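Local coordinates for protein HhaI Restriction Endonuclease (Haemophilus parahaemolyticus, PDB 6UKF) that is a restriction endonuclease that binds its cognate DNA and probably cuts it by metal-dependent hydrolysis, at residues A[247-250]-A[251-255]; A[119-123]-A[124-128]; A[83-86]-A[87-91]. All coordinates share one frame; numbering follows the deposited sequence.

Interaction 1: residues A[247-250]-A[251-255]; sequences EDRK and AFEAA. With EDO (1,2-ethanediol), chain J.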
loop_
_atom_site.group_PDB
_atom_site.type_symbol
_atom_site.label_atom_id
_atom_site.label_comp_id
_atom_site.label_asym_id
_atom_site.label_seq_id
_atom_site.Cartn_x
_atom_site.Cartn_y
_atom_site.Cartn_z
ATOM N N GLU A 247 14.905 -12.748 -20.560
ATOM C CA GLU A 247 14.857 -14.027 -19.858
ATOM C C GLU A 247 13.752 -14.036 -18.809
ATOM O O GLU A 247 13.153 -15.086 -18.548
ATOM C CB GLU A 247 16.217 -14.372 -19.254
ATOM C CG GLU A 247 16.655 -13.487 -18.103
ATOM C CD GLU A 247 18.061 -13.806 -17.627
ATOM O OE1 GLU A 247 18.732 -14.661 -18.245
ATOM O OE2 GLU A 247 18.502 -13.194 -16.632
ATOM N N ASP A 248 13.446 -12.873 -18.228
ATOM C CA ASP A 248 12.383 -12.796 -17.233
ATOM C C ASP A 248 11.008 -12.954 -17.860
ATOM O O ASP A 248 10.112 -13.538 -17.238
ATOM C CB ASP A 248 12.501 -11.495 -16.442
ATOM C CG ASP A 248 13.576 -11.576 -15.398
ATOM O OD1 ASP A 248 13.917 -10.594 -14.814
ATOM O OD2 ASP A 248 14.081 -12.788 -15.203
ATOM N N ARG A 249 10.809 -12.450 -19.078
ATOM C CA ARG A 249 9.549 -12.712 -19.762
ATOM C C ARG A 249 9.384 -14.204 -20.024
ATOM O O ARG A 249 8.285 -14.749 -19.878
ATOM C CB ARG A 249 9.463 -11.901 -21.057
ATOM C CG ARG A 249 8.102 -11.980 -21.753
ATOM C CD ARG A 249 6.958 -11.435 -20.891
ATOM N NE ARG A 249 6.846 -9.977 -20.921
ATOM C CZ ARG A 249 5.828 -9.299 -21.452
ATOM N NH1 ARG A 249 4.800 -9.927 -22.012
ATOM N NH2 ARG A 249 5.833 -7.975 -21.416
ATOM N N LYS A 250 10.471 -14.887 -20.388
ATOM C CA LYS A 250 10.389 -16.330 -20.583
ATOM C C LYS A 250 10.109 -17.052 -19.272
ATOM O O LYS A 250 9.373 -18.043 -19.253
ATOM C CB LYS A 250 11.663 -16.839 -21.245
ATOM C CG LYS A 250 11.686 -16.490 -22.712
ATOM C CD LYS A 250 12.873 -17.071 -23.435
ATOM C CE LYS A 250 12.622 -17.079 -24.930
ATOM N NZ LYS A 250 13.778 -17.653 -25.657
ATOM N N ALA A 251 10.663 -16.561 -18.162
ATOM C CA ALA A 251 10.353 -17.158 -16.868
ATOM C C ALA A 251 8.864 -17.056 -16.567
ATOM O O ALA A 251 8.261 -18.002 -16.049
ATOM C CB ALA A 251 11.161 -16.477 -15.765
ATOM N N PHE A 252 8.256 -15.910 -16.875
ATOM C CA PHE A 252 6.819 -15.760 -16.673
ATOM C C PHE A 252 6.041 -16.712 -17.567
ATOM O O PHE A 252 5.085 -17.360 -17.123
ATOM C CB PHE A 252 6.406 -14.319 -16.963
ATOM C CG PHE A 252 4.941 -14.061 -16.772
ATOM C CD1 PHE A 252 4.388 -14.064 -15.502
ATOM C CD2 PHE A 252 4.114 -13.818 -17.856
ATOM C CE1 PHE A 252 3.042 -13.826 -15.316
ATOM C CE2 PHE A 252 2.762 -13.584 -17.674
ATOM C CZ PHE A 252 2.228 -13.584 -16.403
ATOM N N GLU A 253 6.435 -16.803 -18.835
ATOM C CA GLU A 253 5.755 -17.692 -19.765
ATOM C C GLU A 253 5.894 -19.146 -19.349
ATOM O O GLU A 253 4.984 -19.947 -19.593
ATOM C CB GLU A 253 6.279 -17.435 -21.174
ATOM C CG GLU A 253 5.802 -16.086 -21.685
ATOM C CD GLU A 253 6.379 -15.690 -23.020
ATOM O OE1 GLU A 253 7.159 -16.473 -23.600
ATOM O OE2 GLU A 253 6.042 -14.582 -23.488
ATOM N N ALA A 254 7.005 -19.506 -18.708
ATOM C CA ALA A 254 7.124 -20.849 -18.154
ATOM C C ALA A 254 6.182 -21.028 -16.971
ATOM O O ALA A 254 5.460 -22.027 -16.886
ATOM C CB ALA A 254 8.569 -21.116 -17.732
ATOM N N ALA A 255 6.163 -20.053 -16.057
ATOM C CA ALA A 255 5.368 -20.186 -14.840
ATOM C C ALA A 255 3.893 -20.408 -15.152
ATOM O O ALA A 255 3.231 -21.227 -14.502
ATOM C CB ALA A 255 5.544 -18.941 -13.970
HETATM C C1 EDO J . 8.656 -15.310 -26.449
HETATM O O1 EDO J . 9.416 -15.454 -25.242
HETATM C C2 EDO J . 7.238 -14.874 -26.106
HETATM O O2 EDO J . 6.508 -14.625 -27.312
#

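Interaction 2: residues A[119-123]-A[124-128]; sequences EYYKS and KSVKF. With EDO (1,2-ethanediol), chain I; nucleotides of chain B.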
loop_
_atom_site.group_PDB
_atom_site.type_symbol
_atom_site.label_atom_id
_atom_site.label_comp_id
_atom_site.label_asym_id
_atom_site.label_seq_id
_atom_site.Cartn_x
_atom_site.Cartn_y
_atom_site.Cartn_z
ATOM N N GLU A 119 11.675 -11.352 0.487
ATOM C CA GLU A 119 11.123 -12.213 1.528
ATOM C C GLU A 119 9.632 -11.966 1.695
ATOM O O GLU A 119 8.826 -12.906 1.711
ATOM C CB GLU A 119 11.834 -11.938 2.854
ATOM C CG GLU A 119 13.282 -12.390 2.914
ATOM C CD GLU A 119 13.431 -13.843 3.328
ATOM O OE1 GLU A 119 12.511 -14.378 3.983
ATOM O OE2 GLU A 119 14.472 -14.450 3.002
ATOM N N TYR A 120 9.249 -10.697 1.825
ATOM C CA TYR A 120 7.861 -10.363 2.103
ATOM C C TYR A 120 6.949 -10.811 0.972
ATOM O O TYR A 120 5.929 -11.469 1.205
ATOM C CB TYR A 120 7.730 -8.859 2.332
ATOM C CG TYR A 120 6.302 -8.419 2.500
ATOM C CD1 TYR A 120 5.575 -8.790 3.621
ATOM C CD2 TYR A 120 5.673 -7.645 1.535
ATOM C CE1 TYR A 120 4.266 -8.401 3.780
ATOM C CE2 TYR A 120 4.360 -7.248 1.687
ATOM C CZ TYR A 120 3.663 -7.630 2.813
ATOM O OH TYR A 120 2.355 -7.243 2.979
ATOM N N TYR A 121 7.296 -10.469 -0.267
ATOM C CA TYR A 121 6.407 -10.809 -1.373
ATOM C C TYR A 121 6.381 -12.311 -1.631
ATOM O O TYR A 121 5.322 -12.866 -1.939
ATOM C CB TYR A 121 6.727 -9.959 -2.603
ATOM C CG TYR A 121 6.193 -8.562 -2.397
ATOM C CD1 TYR A 121 4.854 -8.277 -2.611
ATOM C CD2 TYR A 121 7.007 -7.547 -1.919
ATOM C CE1 TYR A 121 4.347 -7.014 -2.389
ATOM C CE2 TYR A 121 6.512 -6.279 -1.695
ATOM C CZ TYR A 121 5.180 -6.016 -1.932
ATOM O OH TYR A 121 4.678 -4.757 -1.705
ATOM N N LYS A 122 7.510 -13.001 -1.460
ATOM C CA LYS A 122 7.474 -14.460 -1.515
ATOM C C LYS A 122 6.509 -15.018 -0.474
ATOM O O LYS A 122 5.765 -15.969 -0.750
ATOM C CB LYS A 122 8.872 -15.040 -1.303
ATOM C CG LYS A 122 9.842 -14.824 -2.458
ATOM C CD LYS A 122 11.250 -15.239 -2.058
ATOM C CE LYS A 122 12.267 -14.929 -3.143
ATOM N NZ LYS A 122 13.646 -15.287 -2.722
ATOM N N SER A 123 6.503 -14.439 0.730
ATOM C CA SER A 123 5.636 -14.929 1.795
ATOM C C SER A 123 4.162 -14.747 1.462
ATOM O O SER A 123 3.320 -15.462 2.017
ATOM C CB SER A 123 5.966 -14.214 3.108
ATOM O OG SER A 123 5.288 -12.974 3.207
ATOM N N LYS A 124 3.832 -13.811 0.577
ATOM C CA LYS A 124 2.460 -13.593 0.145
ATOM C C LYS A 124 2.151 -14.290 -1.173
ATOM O O LYS A 124 1.124 -13.995 -1.794
ATOM C CB LYS A 124 2.175 -12.094 0.034
ATOM C CG LYS A 124 2.507 -11.304 1.293
ATOM C CD LYS A 124 1.835 -11.896 2.523
ATOM C CE LYS A 124 2.230 -11.142 3.779
ATOM N NZ LYS A 124 1.823 -11.891 4.999
ATOM N N SER A 125 3.012 -15.210 -1.606
ATOM C CA SER A 125 2.827 -15.957 -2.850
ATOM C C SER A 125 2.793 -15.043 -4.069
ATOM O O SER A 125 2.183 -15.374 -5.090
ATOM C CB SER A 125 1.589 -16.856 -2.811
ATOM O OG SER A 125 1.602 -17.710 -1.682
ATOM N N VAL A 126 3.451 -13.891 -3.975
ATOM C CA VAL A 126 3.657 -13.011 -5.117
ATOM C C VAL A 126 4.951 -13.451 -5.787
ATOM O O VAL A 126 6.039 -13.284 -5.229
ATOM C CB VAL A 126 3.718 -11.540 -4.694
ATOM C CG1 VAL A 126 4.151 -10.665 -5.871
ATOM C CG2 VAL A 126 2.372 -11.092 -4.163
ATOM N N LYS A 127 4.829 -14.020 -6.986
ATOM C CA LYS A 127 5.974 -14.547 -7.712
ATOM C C LYS A 127 6.473 -13.609 -8.801
ATOM O O LYS A 127 7.631 -13.729 -9.215
ATOM C CB LYS A 127 5.619 -15.891 -8.364
ATOM C CG LYS A 127 5.512 -17.080 -7.415
ATOM C CD LYS A 127 5.307 -18.363 -8.208
ATOM C CE LYS A 127 4.805 -19.514 -7.347
ATOM N NZ LYS A 127 5.885 -20.132 -6.524
ATOM N N PHE A 128 5.628 -12.695 -9.275
ATOM C CA PHE A 128 5.990 -11.789 -10.351
ATOM C C PHE A 128 5.425 -10.410 -10.064
ATOM O O PHE A 128 4.427 -10.261 -9.354
ATOM C CB PHE A 128 5.447 -12.272 -11.705
ATOM C CG PHE A 128 6.159 -13.476 -12.238
ATOM C CD1 PHE A 128 5.805 -14.748 -11.822
ATOM C CD2 PHE A 128 7.196 -13.337 -13.145
ATOM C CE1 PHE A 128 6.471 -15.859 -12.303
ATOM C CE2 PHE A 128 7.865 -14.446 -13.628
ATOM C CZ PHE A 128 7.502 -15.707 -13.205
HETATM C C1 EDO I . -1.057 -19.262 -4.475
HETATM O O1 EDO I . 0.347 -19.468 -4.670
HETATM C C2 EDO I . -1.532 -20.020 -3.240
HETATM O O2 EDO I . -0.941 -19.458 -2.062
ATOM P P DG B 8 1.139 -4.146 2.071
ATOM O OP1 DG B 8 1.462 -5.388 1.336
ATOM O OP2 DG B 8 2.210 -3.169 2.374
ATOM O "O5'" DG B 8 -0.020 -3.416 1.260
ATOM C "C5'" DG B 8 -1.126 -4.181 0.803
ATOM C "C4'" DG B 8 -2.156 -3.298 0.147
ATOM O "O4'" DG B 8 -2.775 -2.447 1.133
ATOM C "C3'" DG B 8 -1.605 -2.346 -0.895
ATOM O "O3'" DG B 8 -1.527 -2.979 -2.129
ATOM C "C2'" DG B 8 -2.603 -1.202 -0.888
ATOM C "C1'" DG B 8 -3.044 -1.168 0.561
ATOM N N9 DG B 8 -2.377 -0.173 1.401
ATOM C C8 DG B 8 -1.257 -0.355 2.177
ATOM N N7 DG B 8 -0.930 0.701 2.870
ATOM C C5 DG B 8 -1.907 1.635 2.547
ATOM C C6 DG B 8 -2.088 2.967 2.994
ATOM O O6 DG B 8 -1.404 3.607 3.799
ATOM N N1 DG B 8 -3.209 3.553 2.417
ATOM C C2 DG B 8 -4.043 2.937 1.518
ATOM N N2 DG B 8 -5.075 3.663 1.068
ATOM N N3 DG B 8 -3.884 1.695 1.095
ATOM C C4 DG B 8 -2.805 1.105 1.651
HETATM O O HOH W 1 0.955 -16.709 0.890
#

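Interaction 3: residues A[83-86]-A[87-91]; sequences QKIM and QFMSE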
loop_
_atom_site.group_PDB
_atom_site.type_symbol
_atom_site.label_atom_id
_atom_site.label_comp_id
_atom_site.label_asym_id
_atom_site.label_seq_id
_atom_site.Cartn_x
_atom_site.Cartn_y
_atom_site.Cartn_z
ATOM N N GLN A 83 15.302 -7.552 10.911
ATOM C CA GLN A 83 16.165 -7.458 12.084
ATOM C C GLN A 83 17.320 -6.495 11.849
ATOM O O GLN A 83 17.689 -5.730 12.748
ATOM C CB GLN A 83 16.664 -8.853 12.471
ATOM C CG GLN A 83 15.666 -9.612 13.329
ATOM C CD GLN A 83 15.842 -11.116 13.282
ATOM O OE1 GLN A 83 16.702 -11.638 12.575
ATOM N NE2 GLN A 83 15.015 -11.823 14.040
ATOM N N LYS A 84 17.904 -6.511 10.648
ATOM C CA LYS A 84 18.980 -5.570 10.349
ATOM C C LYS A 84 18.486 -4.131 10.438
ATOM O O LYS A 84 19.182 -3.258 10.970
ATOM C CB LYS A 84 19.554 -5.840 8.960
ATOM C CG LYS A 84 20.265 -7.176 8.806
ATOM C CD LYS A 84 20.730 -7.379 7.373
ATOM C CE LYS A 84 21.089 -8.828 7.094
ATOM N NZ LYS A 84 22.073 -9.374 8.069
ATOM N N ILE A 85 17.285 -3.868 9.922
ATOM C CA ILE A 85 16.726 -2.520 9.975
ATOM C C ILE A 85 16.474 -2.111 11.420
ATOM O O ILE A 85 16.843 -1.010 11.847
ATOM C CB ILE A 85 15.442 -2.445 9.128
ATOM C CG1 ILE A 85 15.770 -2.668 7.649
ATOM C CG2 ILE A 85 14.743 -1.108 9.341
ATOM C CD1 ILE A 85 14.553 -2.919 6.788
ATOM N N MET A 86 15.825 -2.988 12.189
ATOM C CA MET A 86 15.551 -2.683 13.589
ATOM C C MET A 86 16.840 -2.467 14.365
ATOM O O MET A 86 16.926 -1.561 15.202
ATOM C CB MET A 86 14.757 -3.823 14.218
ATOM C CG MET A 86 13.341 -3.933 13.709
ATOM S SD MET A 86 12.476 -5.370 14.362
ATOM C CE MET A 86 12.561 -5.072 16.127
ATOM N N GLN A 87 17.848 -3.301 14.113
ATOM C CA GLN A 87 19.119 -3.154 14.808
ATOM C C GLN A 87 19.754 -1.808 14.492
ATOM O O GLN A 87 20.225 -1.103 15.392
ATOM C CB GLN A 87 20.047 -4.299 14.411
ATOM C CG GLN A 87 21.466 -4.160 14.916
ATOM C CD GLN A 87 22.311 -5.359 14.567
ATOM O OE1 GLN A 87 21.861 -6.501 14.659
ATOM N NE2 GLN A 87 23.544 -5.106 14.155
ATOM N N PHE A 88 19.770 -1.426 13.214
ATOM C CA PHE A 88 20.353 -0.140 12.854
ATOM C C PHE A 88 19.617 1.003 13.542
ATOM O O PHE A 88 20.239 1.909 14.109
ATOM C CB PHE A 88 20.336 0.060 11.341
ATOM C CG PHE A 88 20.866 1.396 10.926
ATOM C CD1 PHE A 88 20.023 2.488 10.814
ATOM C CD2 PHE A 88 22.219 1.573 10.693
ATOM C CE1 PHE A 88 20.514 3.724 10.459
ATOM C CE2 PHE A 88 22.716 2.808 10.333
ATOM C CZ PHE A 88 21.862 3.886 10.214
ATOM N N MET A 89 18.285 0.983 13.495
ATOM C CA MET A 89 17.516 2.060 14.109
ATOM C C MET A 89 17.715 2.087 15.618
ATOM O O MET A 89 17.808 3.164 16.218
ATOM C CB MET A 89 16.037 1.903 13.763
ATOM C CG MET A 89 15.731 2.156 12.299
ATOM S SD MET A 89 14.012 1.836 11.883
ATOM C CE MET A 89 13.168 2.987 12.965
ATOM N N SER A 90 17.779 0.911 16.248
ATOM C CA SER A 90 17.950 0.853 17.696
ATOM C C SER A 90 19.338 1.325 18.112
ATOM O O SER A 90 19.482 2.047 19.107
ATOM C CB SER A 90 17.686 -0.568 18.187
ATOM O OG SER A 90 16.333 -0.927 17.971
ATOM N N GLU A 91 20.372 0.929 17.368
ATOM C CA GLU A 91 21.717 1.415 17.658
ATOM C C GLU A 91 21.841 2.913 17.406
ATOM O O GLU A 91 22.770 3.542 17.925
ATOM C CB GLU A 91 22.743 0.622 16.846
ATOM C CG GLU A 91 22.755 -0.870 17.186
ATOM C CD GLU A 91 23.848 -1.662 16.471
ATOM O OE1 GLU A 91 24.308 -2.604 17.031
ATOM O OE2 GLU A 91 24.236 -1.295 15.252
#

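Interaction 1: residues A[247-250]-A[251-255]
The ring of F252 meets Y18 and F128 edge-to-face and packs on F43, I45 and I138, while its CB rests 3.5 Å from O of R249 on the preceding turn. A large aromatic suits this buried place, and the trans first torsion (chi1 -180°) swings the ring away from 247-250 toward the sheet. Helix 242-255, the last of the chain, lies here against strands 43-47 and 136-140 of the mixed sheet; it presents F252 and D248 on its buried side, with R249 and E253 one turn apart on its flank. OD1 of D248 bonds to the Y147 hydroxyl, and OD2 more weakly to H143. R249 is modelled in two positions. In one of them the guanidinium and the carboxylate of E253 stand 88° apart, and the aliphatic part of the arginine does the touching, CG of R249 lying 3.7 Å from OE2 of E253. NH1 of R249 stays 5.0 Å from that oxygen of E253; OH of Y18 bonds to both groups, so the two polar ends share a partner rather than forming a direct salt bridge, and Y13 takes a further bond from NH1. Regular i to i+4 bonds hold the frame, such as N of E253 to O of R249 at 3.0 Å and N of A254 to O of K250 at 2.8 Å. The small A251 fits closely on the turn before it, its CB 3.5 Å from O of D248.

Interaction 2: residues A[119-123]-A[124-128]
Y120 and K124 meet where helix 110-123 ends in a Schellman motif and the chain turns into strand 126-132. CE of the lysine comes within 3.4 Å of CE1 of the Y120 ring, while its CG lies over one face, offset toward the rim. A bend at the second torsion (chi2 -53°) folds the long aliphatic chain of K124 across the ring, while NZ makes a weak bond to the carbonyl O of K75. At the ring edge and in its plane, OH of Y120 donates to OP1 of nucleotide DG8 of chain B at 2.6 Å, a short bond that ties the helix end to the DNA backbone; W116 stacks with the same ring. The motif sets the frame for this pair. N of V126 reaches back to O of Y121 at 2.9 Å, and N of S125 bonds to O of K122 from well above the carbonyl plane. S125 adopts the positive phi (61°) of the C-prime residue, turning the chain off the helix. V126, branched and apolar, then lies beside Y121 at the edge of its ring, CB to CB 4.0 Å. A water joins O of S123 to OG of S125. OG of S123 sits against the K124 chain, 3.6 Å from its CE, and turns back to donate to O of Y120 at 2.6 Å, the donor tilted 17° from the carbonyl plane.

Interaction 3: residues A[83-86]-A[87-91]
This is a contact within one helix, between successive turns of helix 80-91, which packs against strands 51-62 and 67-70 of the antiparallel five-stranded sheet and against helix 110-123. I85 and M89, four residues apart, lie side by side and point the same way, CG2 of I85 meeting SD of M89 at 4.0 Å. Both are buried. The beta-branched isoleucine offers a compact apolar surface to F57, V112 and F113, and M89, its chain bent at the last torsion (chi3 60°), reaches I106, L59 and F68. N of M89 bonds to O of I85 at 3.0 Å, part of the regular i to i+4 ladder. At the next residue, O of M86 accepts twice: from N of S90 at 2.8 Å and from OG of S90 at 2.9 Å. The two donors come from opposite faces of the carbonyl plane, the hydroxyl lying 37° out of it. OG of S90 also bonds to the backbone N of F68. Serine is small enough to fold onto its own helix and, having a hydroxyl that donates and accepts at once, couples the M86 carbonyl to strand 67-70 beside the purely apolar I85 and M89 pair.

In the fold
Along the chain the order is interaction 3, interaction 2, interaction 1, each closing before the next opens. Interactions 1 and 2 touch, their centres 17 Å apart: F128, on the strand that follows the helix end of 119-128, packs against F252 and A255, so the last helix and strand 126-132 share the core around the mixed sheet. Interaction 3 belongs to the antiparallel sheet, its centre 23 Å from interaction 2 and 36 Å from interaction 1. Helix 110-123 links the two regions, since V112 and F113 pack against 83-86 while its far end carries the DNA-bound tyrosine. Of the three, only interaction 2 touches the DNA; interactions 1 and 3, nearest atoms about 16 and 11 Å from it, pack outlying helices on the two sheets.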